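Local coordinates for hypothetical protein Cgl3021 (Corynebacterium glutamicum, PDB 2NSF) that probably catalyses the mycothiol-dependent isomerisation of maleylpyruvate, using a zinc ion bound in its N-terminal helical domain, at residues 75-83 with 91-99; 159-167 with 181-192. One frame throughout, in Å; residues are numbered along the deposited sequence.

Contact 1 (75-83 with 91-99). With SO4 (sulfate ion), chain C.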
loop_
_atom_site.group_PDB
_atom_site.type_symbol
_atom_site.label_atom_id
_atom_site.label_comp_id
_atom_site.label_asym_id
_atom_site.label_seq_id
_atom_site.Cartn_x
_atom_site.Cartn_y
_atom_site.Cartn_z
ATOM N N TYR A 75 9.064 6.477 -6.799
ATOM C CA TYR A 75 8.243 7.583 -7.284
ATOM C C TYR A 75 7.084 7.870 -6.331
ATOM O O TYR A 75 6.592 8.998 -6.257
ATOM C CB TYR A 75 7.749 7.298 -8.709
ATOM C CG TYR A 75 8.885 7.254 -9.714
ATOM C CD1 TYR A 75 9.826 8.282 -9.767
ATOM C CD2 TYR A 75 9.035 6.177 -10.589
ATOM C CE1 TYR A 75 10.896 8.245 -10.662
ATOM C CE2 TYR A 75 10.108 6.128 -11.496
ATOM C CZ TYR A 75 11.030 7.167 -11.520
ATOM O OH TYR A 75 12.092 7.135 -12.396
ATOM N N ASN A 76 6.648 6.851 -5.598
ATOM C CA ASN A 76 5.577 7.052 -4.632
ATOM C C ASN A 76 6.128 7.884 -3.475
ATOM O O ASN A 76 5.457 8.786 -2.986
ATOM C CB ASN A 76 5.036 5.701 -4.134
ATOM C CG ASN A 76 4.146 5.840 -2.913
ATOM O OD1 ASN A 76 4.622 5.772 -1.782
ATOM N ND2 ASN A 76 2.850 6.052 -3.137
ATOM N N ALA A 77 7.355 7.598 -3.040
ATOM C CA ALA A 77 7.953 8.367 -1.952
ATOM C C ALA A 77 8.025 9.833 -2.370
ATOM O O ALA A 77 7.717 10.731 -1.591
ATOM C CB ALA A 77 9.353 7.843 -1.629
ATOM N N ILE A 78 8.441 10.062 -3.611
ATOM C CA ILE A 78 8.544 11.416 -4.143
ATOM C C ILE A 78 7.165 12.084 -4.184
ATOM O O ILE A 78 7.024 13.257 -3.839
ATOM C CB ILE A 78 9.161 11.391 -5.559
ATOM C CG1 ILE A 78 10.641 11.007 -5.463
ATOM C CG2 ILE A 78 8.986 12.749 -6.241
ATOM C CD1 ILE A 78 11.297 10.694 -6.805
ATOM N N ALA A 79 6.148 11.326 -4.589
ATOM C CA ALA A 79 4.794 11.862 -4.665
ATOM C C ALA A 79 4.287 12.272 -3.286
ATOM O O ALA A 79 3.586 13.278 -3.145
ATOM C CB ALA A 79 3.858 10.834 -5.293
ATOM N N LEU A 80 4.649 11.502 -2.262
ATOM C CA LEU A 80 4.224 11.812 -0.906
ATOM C C LEU A 80 4.973 13.033 -0.383
ATOM O O LEU A 80 4.461 13.774 0.457
ATOM C CB LEU A 80 4.438 10.599 0.010
ATOM C CG LEU A 80 3.539 9.403 -0.334
ATOM C CD1 LEU A 80 3.811 8.269 0.642
ATOM C CD2 LEU A 80 2.066 9.810 -0.267
ATOM N N CYS A 81 6.189 13.242 -0.879
ATOM C CA CYS A 81 6.960 14.415 -0.483
ATOM C C CYS A 81 6.212 15.652 -0.961
ATOM O O CYS A 81 6.168 16.662 -0.267
ATOM C CB CYS A 81 8.347 14.404 -1.119
ATOM S SG CYS A 81 9.539 13.360 -0.278
ATOM N N ASN A 82 5.628 15.566 -2.153
ATOM C CA ASN A 82 4.882 16.694 -2.699
ATOM C C ASN A 82 3.744 17.085 -1.769
ATOM O O ASN A 82 3.537 18.271 -1.494
ATOM C CB ASN A 82 4.325 16.364 -4.087
ATOM C CG ASN A 82 5.404 16.310 -5.148
ATOM O OD1 ASN A 82 6.466 16.924 -5.000
ATOM N ND2 ASN A 82 5.137 15.594 -6.232
ATOM N N LEU A 83 3.009 16.092 -1.276
ATOM C CA LEU A 83 1.899 16.368 -0.372
ATOM C C LEU A 83 2.394 17.001 0.921
ATOM O O LEU A 83 1.733 17.877 1.481
ATOM C CB LEU A 83 1.118 15.086 -0.062
ATOM C CG LEU A 83 0.425 14.403 -1.247
ATOM C CD1 LEU A 83 -0.407 13.228 -0.738
ATOM C CD2 LEU A 83 -0.468 15.398 -1.982
ATOM N N GLU A 91 0.943 25.576 -0.234
ATOM C CA GLU A 91 0.868 25.704 -1.683
ATOM C C GLU A 91 0.610 24.359 -2.351
ATOM O O GLU A 91 1.438 23.449 -2.279
ATOM C CB GLU A 91 2.159 26.319 -2.209
ATOM C CG GLU A 91 2.598 27.528 -1.400
ATOM C CD GLU A 91 3.608 28.384 -2.123
ATOM O OE1 GLU A 91 4.668 27.856 -2.523
ATOM O OE2 GLU A 91 3.337 29.595 -2.289
ATOM N N GLU A 92 -0.541 24.253 -3.006
ATOM C CA GLU A 92 -0.945 23.025 -3.674
ATOM C C GLU A 92 0.117 22.421 -4.582
ATOM O O GLU A 92 0.565 23.041 -5.547
ATOM C CB GLU A 92 -2.231 23.256 -4.468
ATOM C CG GLU A 92 -2.686 22.049 -5.272
ATOM C CD GLU A 92 -4.105 22.193 -5.785
ATOM O OE1 GLU A 92 -4.531 21.349 -6.602
ATOM O OE2 GLU A 92 -4.795 23.145 -5.365
ATOM N N THR A 93 0.503 21.193 -4.251
ATOM C CA THR A 93 1.496 20.436 -5.000
ATOM C C THR A 93 0.977 18.999 -5.030
ATOM O O THR A 93 1.205 18.231 -4.099
ATOM C CB THR A 93 2.860 20.469 -4.287
ATOM O OG1 THR A 93 3.224 21.828 -4.007
ATOM C CG2 THR A 93 3.928 19.832 -5.158
ATOM N N PRO A 94 0.260 18.623 -6.101
ATOM C CA PRO A 94 -0.306 17.278 -6.254
ATOM C C PRO A 94 0.720 16.151 -6.230
ATOM O O PRO A 94 1.907 16.371 -6.482
ATOM C CB PRO A 94 -1.044 17.365 -7.589
ATOM C CG PRO A 94 -0.233 18.367 -8.352
ATOM C CD PRO A 94 0.023 19.428 -7.315
ATOM N N MET A 95 0.255 14.944 -5.921
ATOM C CA MET A 95 1.146 13.789 -5.874
ATOM C C MET A 95 1.889 13.616 -7.190
ATOM O O MET A 95 3.111 13.462 -7.200
ATOM C CB MET A 95 0.360 12.513 -5.561
ATOM C CG MET A 95 0.118 12.291 -4.085
ATOM S SD MET A 95 -0.792 10.760 -3.789
ATOM C CE MET A 95 0.524 9.527 -3.978
ATOM N N TYR A 96 1.143 13.646 -8.291
ATOM C CA TYR A 96 1.705 13.495 -9.634
ATOM C C TYR A 96 1.206 14.607 -10.540
ATOM O O TYR A 96 0.106 15.129 -10.349
ATOM C CB TYR A 96 1.293 12.152 -10.243
ATOM C CG TYR A 96 1.767 10.960 -9.447
ATOM C CD1 TYR A 96 3.090 10.522 -9.535
ATOM C CD2 TYR A 96 0.908 10.300 -8.574
ATOM C CE1 TYR A 96 3.545 9.452 -8.768
ATOM C CE2 TYR A 96 1.354 9.231 -7.799
ATOM C CZ TYR A 96 2.673 8.815 -7.902
ATOM O OH TYR A 96 3.115 7.761 -7.133
ATOM N N VAL A 97 2.013 14.960 -11.536
ATOM C CA VAL A 97 1.632 16.006 -12.476
ATOM C C VAL A 97 0.385 15.562 -13.231
ATOM O O VAL A 97 -0.525 16.358 -13.476
ATOM C CB VAL A 97 2.767 16.285 -13.494
ATOM C CG1 VAL A 97 2.276 17.238 -14.575
ATOM C CG2 VAL A 97 3.964 16.881 -12.779
ATOM N N SER A 98 0.347 14.280 -13.584
ATOM C CA SER A 98 -0.775 13.703 -14.309
ATOM C C SER A 98 -0.658 12.182 -14.310
ATOM O O SER A 98 0.395 11.631 -13.975
ATOM C CB SER A 98 -0.773 14.197 -15.756
ATOM O OG SER A 98 0.342 13.670 -16.460
ATOM N N PRO A 99 -1.745 11.479 -14.673
ATOM C CA PRO A 99 -1.713 10.013 -14.709
ATOM C C PRO A 99 -0.660 9.560 -15.714
ATOM O O PRO A 99 0.070 8.595 -15.480
ATOM C CB PRO A 99 -3.125 9.650 -15.159
ATOM C CG PRO A 99 -3.947 10.751 -14.580
ATOM C CD PRO A 99 -3.117 11.974 -14.888
HETATM S S SO4 C . 0.208 5.760 -6.208
HETATM O O1 SO4 C . 0.464 4.432 -6.792
HETATM O O2 SO4 C . -0.340 6.640 -7.259
HETATM O O3 SO4 C . -0.778 5.647 -5.111
HETATM O O4 SO4 C . 1.459 6.320 -5.676
#

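Contact 2 (159-167 with 181-192). With ZN (zinc ion), chain E; SO4 (sulfate ion), chain B.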
loop_
_atom_site.group_PDB
_atom_site.type_symbol
_atom_site.label_atom_id
_atom_site.label_comp_id
_atom_site.label_asym_id
_atom_site.label_seq_id
_atom_site.Cartn_x
_atom_site.Cartn_y
_atom_site.Cartn_z
ATOM N N TRP A 159 0.104 6.665 6.445
ATOM C CA TRP A 159 -0.677 5.467 6.153
ATOM C C TRP A 159 -0.454 5.047 4.704
ATOM O O TRP A 159 -0.233 3.873 4.400
ATOM C CB TRP A 159 -2.168 5.741 6.380
ATOM C CG TRP A 159 -3.082 4.717 5.744
ATOM C CD1 TRP A 159 -4.036 4.952 4.796
ATOM C CD2 TRP A 159 -3.118 3.307 6.005
ATOM N NE1 TRP A 159 -4.664 3.780 4.449
ATOM C CE2 TRP A 159 -4.120 2.753 5.176
ATOM C CE3 TRP A 159 -2.402 2.454 6.860
ATOM C CZ2 TRP A 159 -4.428 1.386 5.172
ATOM C CZ3 TRP A 159 -2.710 1.088 6.857
ATOM C CH2 TRP A 159 -3.713 0.572 6.018
ATOM N N MET A 160 -0.512 6.019 3.804
ATOM C CA MET A 160 -0.328 5.732 2.388
ATOM C C MET A 160 1.019 5.074 2.121
ATOM O O MET A 160 1.103 4.101 1.372
ATOM C CB MET A 160 -0.459 7.023 1.580
ATOM C CG MET A 160 -1.853 7.621 1.633
ATOM S SD MET A 160 -1.876 9.348 1.129
ATOM C CE MET A 160 -1.848 9.178 -0.633
ATOM N N ARG A 161 2.075 5.595 2.731
ATOM C CA ARG A 161 3.393 5.008 2.522
ATOM C C ARG A 161 3.446 3.607 3.130
ATOM O O ARG A 161 4.030 2.696 2.542
ATOM C CB ARG A 161 4.483 5.889 3.129
ATOM C CG ARG A 161 5.904 5.386 2.858
ATOM C CD ARG A 161 6.205 5.309 1.358
ATOM N NE ARG A 161 7.610 4.993 1.112
ATOM C CZ ARG A 161 8.126 4.742 -0.088
ATOM N NH1 ARG A 161 7.354 4.764 -1.168
ATOM N NH2 ARG A 161 9.417 4.461 -0.209
ATOM N N SER A 162 2.836 3.431 4.297
ATOM C CA SER A 162 2.822 2.122 4.945
ATOM C C SER A 162 2.183 1.063 4.043
ATOM O O SER A 162 2.690 -0.055 3.944
ATOM C CB SER A 162 2.072 2.188 6.283
ATOM O OG SER A 162 2.789 2.961 7.237
ATOM N N ARG A 163 1.068 1.399 3.390
ATOM C CA ARG A 163 0.419 0.438 2.495
ATOM C C ARG A 163 1.405 -0.008 1.422
ATOM O O ARG A 163 1.501 -1.188 1.089
ATOM C CB ARG A 163 -0.791 1.054 1.780
ATOM C CG ARG A 163 -1.952 1.441 2.655
ATOM C CD ARG A 163 -3.130 1.894 1.793
ATOM N NE ARG A 163 -2.727 2.895 0.804
ATOM C CZ ARG A 163 -3.527 3.849 0.342
ATOM N NH1 ARG A 163 -4.782 3.929 0.774
ATOM N NH2 ARG A 163 -3.071 4.737 -0.534
ATOM N N GLU A 164 2.126 0.962 0.872
ATOM C CA GLU A 164 3.086 0.683 -0.182
ATOM C C GLU A 164 4.241 -0.209 0.240
ATOM O O GLU A 164 4.481 -1.249 -0.374
ATOM C CB GLU A 164 3.667 1.990 -0.729
ATOM C CG GLU A 164 2.659 2.927 -1.373
ATOM C CD GLU A 164 2.009 2.343 -2.609
ATOM O OE1 GLU A 164 2.704 1.681 -3.411
ATOM O OE2 GLU A 164 0.796 2.565 -2.795
ATOM N N VAL A 165 4.967 0.195 1.276
ATOM C CA VAL A 165 6.125 -0.581 1.695
ATOM C C VAL A 165 5.828 -1.959 2.273
ATOM O O VAL A 165 6.549 -2.912 1.985
ATOM C CB VAL A 165 7.017 0.218 2.688
ATOM C CG1 VAL A 165 7.669 1.393 1.962
ATOM C CG2 VAL A 165 6.198 0.715 3.866
ATOM N N TRP A 166 4.773 -2.085 3.070
ATOM C CA TRP A 166 4.462 -3.388 3.645
ATOM C C TRP A 166 3.935 -4.373 2.616
ATOM O O TRP A 166 4.232 -5.568 2.689
ATOM C CB TRP A 166 3.460 -3.255 4.798
ATOM C CG TRP A 166 4.072 -2.734 6.063
ATOM C CD1 TRP A 166 3.929 -1.485 6.592
ATOM C CD2 TRP A 166 4.930 -3.455 6.960
ATOM N NE1 TRP A 166 4.640 -1.383 7.767
ATOM C CE2 TRP A 166 5.265 -2.578 8.014
ATOM C CE3 TRP A 166 5.450 -4.759 6.972
ATOM C CZ2 TRP A 166 6.098 -2.960 9.076
ATOM C CZ3 TRP A 166 6.284 -5.142 8.032
ATOM C CH2 TRP A 166 6.598 -4.242 9.066
ATOM N N ILE A 167 3.160 -3.888 1.651
ATOM C CA ILE A 167 2.629 -4.774 0.636
ATOM C C ILE A 167 3.613 -5.011 -0.504
ATOM O O ILE A 167 3.793 -6.148 -0.935
ATOM C CB ILE A 167 1.306 -4.253 0.045
ATOM C CG1 ILE A 167 0.250 -4.152 1.156
ATOM C CG2 ILE A 167 0.833 -5.195 -1.057
ATOM C CD1 ILE A 167 -1.065 -3.529 0.711
ATOM N N ILE A 181 3.274 -8.516 8.141
ATOM C CA ILE A 181 2.665 -7.211 8.372
ATOM C C ILE A 181 1.945 -7.061 9.703
ATOM O O ILE A 181 1.083 -7.877 10.048
ATOM C CB ILE A 181 1.675 -6.876 7.237
ATOM C CG1 ILE A 181 2.389 -6.990 5.887
ATOM C CG2 ILE A 181 1.108 -5.474 7.427
ATOM C CD1 ILE A 181 1.456 -6.914 4.691
ATOM N N PRO A 182 2.296 -6.016 10.475
ATOM C CA PRO A 182 1.668 -5.763 11.773
ATOM C C PRO A 182 0.150 -5.805 11.650
ATOM O O PRO A 182 -0.429 -5.261 10.710
ATOM C CB PRO A 182 2.183 -4.378 12.139
ATOM C CG PRO A 182 3.572 -4.401 11.583
ATOM C CD PRO A 182 3.366 -5.034 10.215
ATOM N N GLU A 183 -0.492 -6.455 12.612
ATOM C CA GLU A 183 -1.936 -6.597 12.604
ATOM C C GLU A 183 -2.709 -5.285 12.453
ATOM O O GLU A 183 -3.716 -5.240 11.751
ATOM C CB GLU A 183 -2.372 -7.324 13.873
ATOM C CG GLU A 183 -3.837 -7.694 13.913
ATOM C CD GLU A 183 -4.164 -8.545 15.121
ATOM O OE1 GLU A 183 -3.552 -9.623 15.261
ATOM O OE2 GLU A 183 -5.022 -8.137 15.929
ATOM N N VAL A 184 -2.254 -4.219 13.106
ATOM C CA VAL A 184 -2.966 -2.951 13.004
ATOM C C VAL A 184 -3.031 -2.494 11.546
ATOM O O VAL A 184 -4.023 -1.902 11.114
ATOM C CB VAL A 184 -2.311 -1.851 13.889
ATOM C CG1 VAL A 184 -0.934 -1.483 13.355
ATOM C CG2 VAL A 184 -3.221 -0.632 13.955
ATOM N N ILE A 185 -1.989 -2.792 10.778
ATOM C CA ILE A 185 -1.976 -2.423 9.370
ATOM C C ILE A 185 -2.890 -3.347 8.574
ATOM O O ILE A 185 -3.626 -2.894 7.699
ATOM C CB ILE A 185 -0.541 -2.452 8.803
ATOM C CG1 ILE A 185 0.242 -1.260 9.369
ATOM C CG2 ILE A 185 -0.570 -2.405 7.275
ATOM C CD1 ILE A 185 1.705 -1.257 9.018
ATOM N N LEU A 186 -2.863 -4.641 8.883
ATOM C CA LEU A 186 -3.725 -5.594 8.187
ATOM C C LEU A 186 -5.204 -5.290 8.449
ATOM O O LEU A 186 -6.026 -5.340 7.531
ATOM C CB LEU A 186 -3.415 -7.029 8.635
ATOM C CG LEU A 186 -2.078 -7.627 8.184
ATOM C CD1 LEU A 186 -1.937 -9.034 8.745
ATOM C CD2 LEU A 186 -2.019 -7.661 6.653
ATOM N N ARG A 187 -5.542 -4.982 9.700
ATOM C CA ARG A 187 -6.928 -4.673 10.046
ATOM C C ARG A 187 -7.402 -3.432 9.304
ATOM O O ARG A 187 -8.536 -3.380 8.823
ATOM C CB ARG A 187 -7.093 -4.447 11.552
ATOM C CG ARG A 187 -6.966 -5.702 12.403
ATOM C CD ARG A 187 -7.502 -5.450 13.813
ATOM N NE ARG A 187 -6.870 -4.291 14.439
ATOM C CZ ARG A 187 -5.828 -4.352 15.262
ATOM N NH1 ARG A 187 -5.289 -5.522 15.578
ATOM N NH2 ARG A 187 -5.313 -3.238 15.762
ATOM N N THR A 188 -6.534 -2.431 9.217
ATOM C CA THR A 188 -6.891 -1.197 8.528
ATOM C C THR A 188 -7.056 -1.451 7.029
ATOM O O THR A 188 -7.936 -0.869 6.389
ATOM C CB THR A 188 -5.835 -0.099 8.774
ATOM O OG1 THR A 188 -5.669 0.084 10.189
ATOM C CG2 THR A 188 -6.291 1.229 8.164
ATOM N N LEU A 189 -6.223 -2.326 6.470
ATOM C CA LEU A 189 -6.320 -2.662 5.050
ATOM C C LEU A 189 -7.610 -3.423 4.743
ATOM O O LEU A 189 -8.268 -3.167 3.732
ATOM C CB LEU A 189 -5.128 -3.524 4.608
ATOM C CG LEU A 189 -3.779 -2.846 4.378
ATOM C CD1 LEU A 189 -2.714 -3.914 4.095
ATOM C CD2 LEU A 189 -3.893 -1.873 3.206
ATOM N N ALA A 190 -7.970 -4.366 5.606
ATOM C CA ALA A 190 -9.188 -5.138 5.382
ATOM C C ALA A 190 -10.392 -4.206 5.330
ATOM O O ALA A 190 -11.266 -4.342 4.466
ATOM C CB ALA A 190 -9.369 -6.165 6.489
ATOM N N ALA A 191 -10.439 -3.261 6.262
ATOM C CA ALA A 191 -11.531 -2.298 6.326
ATOM C C ALA A 191 -11.505 -1.356 5.129
ATOM O O ALA A 191 -12.527 -1.131 4.483
ATOM C CB ALA A 191 -11.446 -1.493 7.618
ATOM N N GLU A 192 -10.336 -0.802 4.830
ATOM C CA GLU A 192 -10.228 0.142 3.720
ATOM C C GLU A 192 -10.588 -0.460 2.370
ATOM O O GLU A 192 -11.327 0.141 1.590
ATOM C CB GLU A 192 -8.817 0.721 3.637
ATOM C CG GLU A 192 -8.710 1.856 2.634
ATOM C CD GLU A 192 -7.332 2.472 2.594
ATOM O OE1 GLU A 192 -6.448 1.904 1.921
ATOM O OE2 GLU A 192 -7.138 3.520 3.246
HETATM ZN ZN ZN E . 1.927 0.772 -5.173
HETATM S S SO4 B . -6.050 6.589 -1.737
HETATM O O1 SO4 B . -6.877 7.788 -1.968
HETATM O O2 SO4 B . -4.656 6.866 -2.107
HETATM O O3 SO4 B . -6.563 5.490 -2.565
HETATM O O4 SO4 B . -6.103 6.218 -0.313
HETATM O O HOH W 1 0.321 2.247 -5.351
HETATM O O HOH W 2 0.110 -0.390 -4.048
#

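Contact 1 (75-83 with 91-99)
M95 lies against the face of the helix formed by A79, L80 and L83, and buries more surface here than any other residue. Its CG packs on L83, 3.5 Å from L83 CD1, while the bend at chi3 (78°) turns the methyl CE back to the helix, 3.8 Å from A79 CB and close to L80 CD2. A79 is where the two backbones come closest, and its small side chain serves two neighbours: besides meeting M95, the methyl lies over one face of the Y96 ring, offset toward the rim, in a CH-pi contact with CB 3.9 Å from the ring centroid. The A79 CA also makes a CA-H...O contact with the M95 carbonyl. The segment 91-99 belongs to the connection between helix 66-89 and helix 99-109 of the mycothiol maleylpyruvate isomerase N-terminal domain; the chain turns back after helix 66-89 ends and passes along the 75-83 part of it, with T93 beside N82 and M95 beside A79, and M95 reaches on to M160 of helix 156-171. Toward one end, N82 holds the returning backbone through its amide: ND2 donates to M95 O at 3.1 Å, from above the carbonyl plane, and more weakly to P94 O. T93 CG2 packs on N82 CB at 3.7 Å. At the other end the Y96 hydroxyl donates to sulfate O4 at 2.6 Å, and N76 ND2 donates to the same oxygen at 2.9 Å in a nearly straight bond (166°). R102 also binds this sulfate, a probable crystallisation ion, while N76 OD1 accepts from R161.

Contact 2 (159-167 with 181-192)
W159 and W166 carry a buried helix-helix contact near the centre of the molecule, where helix 156-171 of the N-terminal domain meets the first turns of helix 183-199 and the two residues before it. The short axes approach to 11.2 Å and cross at -105°, a wide spacing bridged by the large indoles. On another side of helix 156-171, E164 OE1 binds zinc at 2.1 Å; H72 and H168 are the other protein ligands of this isomerase's metal site, and two waters also bind. W159 fits as a knob among I185, T188, L189 and E192. T188 CG2 covers one face of its six-membered ring, 3.7 Å from the centroid, while R163 CG lies over the opposite face. With CG anti to the backbone N (chi1 164°), the indole swings across so that NE1 donates to E192 OE2 at 2.8 Å. The other carboxylate oxygen, E192 OE1, takes the R163 salt bridge from NH1 at 2.9 Å, so both syn sides of the carboxylate are used, each partner standing some 30° out of its plane. R163 NH1 and NH2 also hold a sulfate, probably from the crystallisation liquor, which T146 and R150 help to bind. At the far end P182 CD stands over a face of W166, 3.5 Å from the six-membered ring centroid, and I185 CD1 approaches W166 NE1, which itself donates to L35 O. This is steep, tryptophan-bridged helix packing that joins the N-terminal and C-terminal family regions.

How the contacts relate
From the N terminus, helix 66-89 comes first, and contact 1 closes on it: the end of that helix and the connection after it bring 91-99 back onto 75-83 before helix 99-109 begins. Two further helices and a two-stranded hairpin pass before helix 156-171. Contact 2 then closes the link from that helix to helix 183-199, in series with contact 1, neither nested nor crossed, and ties the N-terminal helical domain to the C-terminal part. Helix 156-171 joins the two, since it packs against helix 66-89 beside contact 1 while other faces serve contact 2. The zinc site draws on both helices, with H72 from helix 66-89 and E164 and H168 from helix 156-171.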